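Local coordinates for protein NalP translocator (PDB 1UYN) that forms the outer-membrane beta-barrel pore through which the secreted protease domain of a meningococcal autotransporter reaches the bacterial cell surface, at residues G54-G59 against G63-S68. Residues are numbered along the deposited sequence; the frame is centred on the assembly and turned at random.
Sequences GTWEQG and GKMRGS
Trp56 and Met65 meet on the barrel-lumen face of the first antiparallel beta hairpin of the translocator barrel, where strand 43-57 pairs with strand 62-79. Met65 CE lies 3.7 Å from Trp56 CE3, and Met65 SD is 5.2 Å from the centroid of the Trp56 six-membered ring, 72° off the ring normal: a Met-aromatic contact made obliquely. Trp56 leaves the strand on the helix side, and its CG stands anti to the backbone N (chi1 -164°), beside its own carbonyl carbon; bends at chi2 and chi3 of Met65 bring the methyl to the indole. Gln58 CG sits 3.5 Å above the plane of the Trp56 ring, offset toward its rim.

The register rests on two hydrogen-bonded pairs, Gly54 with Met65 and Trp56 with Gly63. Trp56 N to Gly63 O and the return bond from Gly63 N to Trp56 O both measure 3.0 Å. Between these two pairs, Thr55 and Lys64 form a non-hydrogen-bonded pair, their side chains alongside each other on the other face, with Thr55 CG2 3.7 Å from Lys64 CG.

Farther out, Trp56 and Met65 both touch Asp23 of helix 12-34, which fills the pore, and Trp95 of strand 82-97; Tyr295 packs edge-to-face with Trp56, across the seam where the barrel closes. Gln58 NE2 hydrogen-bonds to Asp16 O of the helix.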
ATOM      1  N   GLY A  54       4.523  -5.894 -10.468  1.00 25.77           N
ATOM      2  CA  GLY A  54       4.090  -7.273 -10.529  1.00 25.53           C
ATOM      3  C   GLY A  54       3.277  -7.643 -11.748  1.00 25.58           C
ATOM      4  O   GLY A  54       3.081  -6.845 -12.668  1.00 25.48           O
ATOM      5  N   THR A  55       2.845  -8.897 -11.739  1.00 25.90           N
ATOM      6  CA  THR A  55       1.873  -9.429 -12.678  1.00 26.46           C
ATOM      7  C   THR A  55       0.679  -9.964 -11.870  1.00 26.86           C
ATOM      8  O   THR A  55       0.820 -10.305 -10.687  1.00 26.13           O
ATOM      9  CB  THR A  55       2.506 -10.545 -13.526  1.00 26.46           C
ATOM     10  OG1 THR A  55       3.214 -11.442 -12.675  1.00 27.37           O
ATOM     11  CG2 THR A  55       3.587 -10.007 -14.437  1.00 26.58           C
ATOM     12  N   TRP A  56      -0.495 -10.039 -12.502  1.00 27.24           N
ATOM     13  CA  TRP A  56      -1.696 -10.450 -11.787  1.00 27.88           C
ATOM     14  C   TRP A  56      -2.743 -10.966 -12.763  1.00 28.79           C
ATOM     15  O   TRP A  56      -3.198 -10.231 -13.621  1.00 29.44           O
ATOM     16  CB  TRP A  56      -2.204  -9.244 -10.994  1.00 27.47           C
ATOM     17  CG  TRP A  56      -3.226  -9.479  -9.881  1.00 27.83           C
ATOM     18  CD1 TRP A  56      -3.838 -10.663  -9.522  1.00 28.89           C
ATOM     19  CD2 TRP A  56      -3.763  -8.471  -8.985  1.00 25.97           C
ATOM     20  NE1 TRP A  56      -4.710 -10.446  -8.473  1.00 27.63           N
ATOM     21  CE2 TRP A  56      -4.693  -9.119  -8.127  1.00 24.80           C
ATOM     22  CE3 TRP A  56      -3.548  -7.086  -8.825  1.00 23.71           C
ATOM     23  CZ2 TRP A  56      -5.404  -8.439  -7.128  1.00 25.36           C
ATOM     24  CZ3 TRP A  56      -4.276  -6.396  -7.827  1.00 24.62           C
ATOM     25  CH2 TRP A  56      -5.190  -7.076  -6.995  1.00 25.12           C
ATOM     26  N   GLU A  57      -3.110 -12.237 -12.656  1.00 29.83           N
ATOM     27  CA  GLU A  57      -4.329 -12.728 -13.293  1.00 30.93           C
ATOM     28  C   GLU A  57      -5.567 -12.434 -12.427  1.00 31.03           C
ATOM     29  O   GLU A  57      -5.722 -13.001 -11.347  1.00 31.44           O
ATOM     30  CB  GLU A  57      -4.250 -14.229 -13.541  1.00 31.55           C
ATOM     31  CG  GLU A  57      -5.335 -14.745 -14.482  1.00 34.06           C
ATOM     32  CD  GLU A  57      -4.857 -14.804 -15.906  1.00 38.81           C
ATOM     33  OE1 GLU A  57      -3.696 -14.369 -16.124  1.00 41.18           O
ATOM     34  OE2 GLU A  57      -5.618 -15.285 -16.805  1.00 41.42           O
ATOM     35  N   GLN A  58      -6.444 -11.567 -12.917  1.00 31.37           N
ATOM     36  CA  GLN A  58      -7.644 -11.174 -12.200  1.00 32.28           C
ATOM     37  C   GLN A  58      -8.859 -11.707 -12.926  1.00 33.21           C
ATOM     38  O   GLN A  58      -9.514 -10.977 -13.692  1.00 33.86           O
ATOM     39  CB  GLN A  58      -7.751  -9.648 -12.116  1.00 32.74           C
ATOM     40  CG  GLN A  58      -6.711  -8.989 -11.231  1.00 32.65           C
ATOM     41  CD  GLN A  58      -7.097  -7.585 -10.852  1.00 33.58           C
ATOM     42  OE1 GLN A  58      -8.106  -7.395 -10.160  1.00 32.12           O
ATOM     43  NE2 GLN A  58      -6.286  -6.586 -11.279  1.00 33.42           N
ATOM     44  N   GLY A  59      -9.153 -12.989 -12.687  1.00 33.73           N
ATOM     45  CA  GLY A  59     -10.332 -13.638 -13.229  1.00 33.37           C
ATOM     46  C   GLY A  59     -10.274 -13.730 -14.732  1.00 33.14           C
ATOM     47  O   GLY A  59     -11.153 -13.227 -15.414  1.00 33.04           O
ATOM     48  N   GLY A  63      -2.407  -9.109 -16.233  1.00 27.68           N
ATOM     49  CA  GLY A  63      -2.015  -7.732 -16.358  1.00 27.05           C
ATOM     50  C   GLY A  63      -0.724  -7.448 -15.649  1.00 26.95           C
ATOM     51  O   GLY A  63      -0.176  -8.314 -14.950  1.00 26.27           O
ATOM     52  N   LYS A  64      -0.209  -6.241 -15.865  1.00 26.67           N
ATOM     53  CA  LYS A  64       1.077  -5.861 -15.330  1.00 26.73           C
ATOM     54  C   LYS A  64       0.914  -4.502 -14.673  1.00 26.59           C
ATOM     55  O   LYS A  64       0.595  -3.504 -15.323  1.00 26.41           O
ATOM     56  CB  LYS A  64       2.151  -5.842 -16.432  1.00 26.92           C
ATOM     57  CG  LYS A  64       2.779  -7.209 -16.719  1.00 27.96           C
ATOM     58  CD  LYS A  64       3.394  -7.345 -18.129  1.00 29.05           C
ATOM     59  CE  LYS A  64       4.226  -8.640 -18.263  1.00 30.59           C
ATOM     60  NZ  LYS A  64       4.245  -9.245 -19.660  1.00 32.56           N
ATOM     61  N   MET A  65       1.120  -4.480 -13.367  1.00 26.46           N
ATOM     62  CA  MET A  65       1.125  -3.233 -12.610  1.00 26.64           C
ATOM     63  C   MET A  65       2.556  -2.740 -12.380  1.00 25.44           C
ATOM     64  O   MET A  65       3.473  -3.514 -12.137  1.00 24.63           O
ATOM     65  CB  MET A  65       0.452  -3.448 -11.263  1.00 27.42           C
ATOM     66  CG  MET A  65       1.113  -4.569 -10.486  1.00 31.14           C
ATOM     67  SD  MET A  65      -0.026  -5.791  -9.916  1.00 40.22           S
ATOM     68  CE  MET A  65      -0.849  -4.598  -8.499  1.00 36.36           C
ATOM     69  N   ARG A  66       2.720  -1.439 -12.468  1.00 24.65           N
ATOM     70  CA  ARG A  66       3.954  -0.769 -12.100  1.00 24.71           C
ATOM     71  C   ARG A  66       3.521   0.450 -11.325  1.00 22.92           C
ATOM     72  O   ARG A  66       2.472   1.025 -11.563  1.00 21.91           O
ATOM     73  CB  ARG A  66       4.761  -0.346 -13.336  1.00 25.52           C
ATOM     74  CG  ARG A  66       5.682  -1.418 -13.936  1.00 30.46           C
ATOM     75  CD  ARG A  66       6.291  -1.025 -15.322  1.00 37.53           C
ATOM     76  NE  ARG A  66       7.395  -1.897 -15.767  1.00 42.99           N
ATOM     77  CZ  ARG A  66       7.952  -1.871 -17.002  1.00 48.55           C
ATOM     78  NH1 ARG A  66       7.518  -1.009 -17.931  1.00 50.07           N
ATOM     79  NH2 ARG A  66       8.952  -2.712 -17.321  1.00 49.20           N
ATOM     80  N   GLY A  67       4.313   0.857 -10.371  1.00 21.89           N
ATOM     81  CA  GLY A  67       3.869   1.935  -9.524  1.00 21.08           C
ATOM     82  C   GLY A  67       4.999   2.610  -8.812  1.00 20.15           C
ATOM     83  O   GLY A  67       5.923   1.980  -8.386  1.00 17.68           O
ATOM     84  N   SER A  68       4.852   3.914  -8.660  1.00 20.33           N
ATOM     85  CA  SER A  68       5.764   4.755  -7.935  1.00 20.61           C
ATOM     86  C   SER A  68       5.012   5.693  -6.997  1.00 20.63           C
ATOM     87  O   SER A  68       4.102   6.376  -7.411  1.00 21.51           O
ATOM     88  CB  SER A  68       6.502   5.592  -8.948  1.00 20.42           C
ATOM     89  OG  SER A  68       7.552   6.292  -8.321  1.00 22.73           O
TER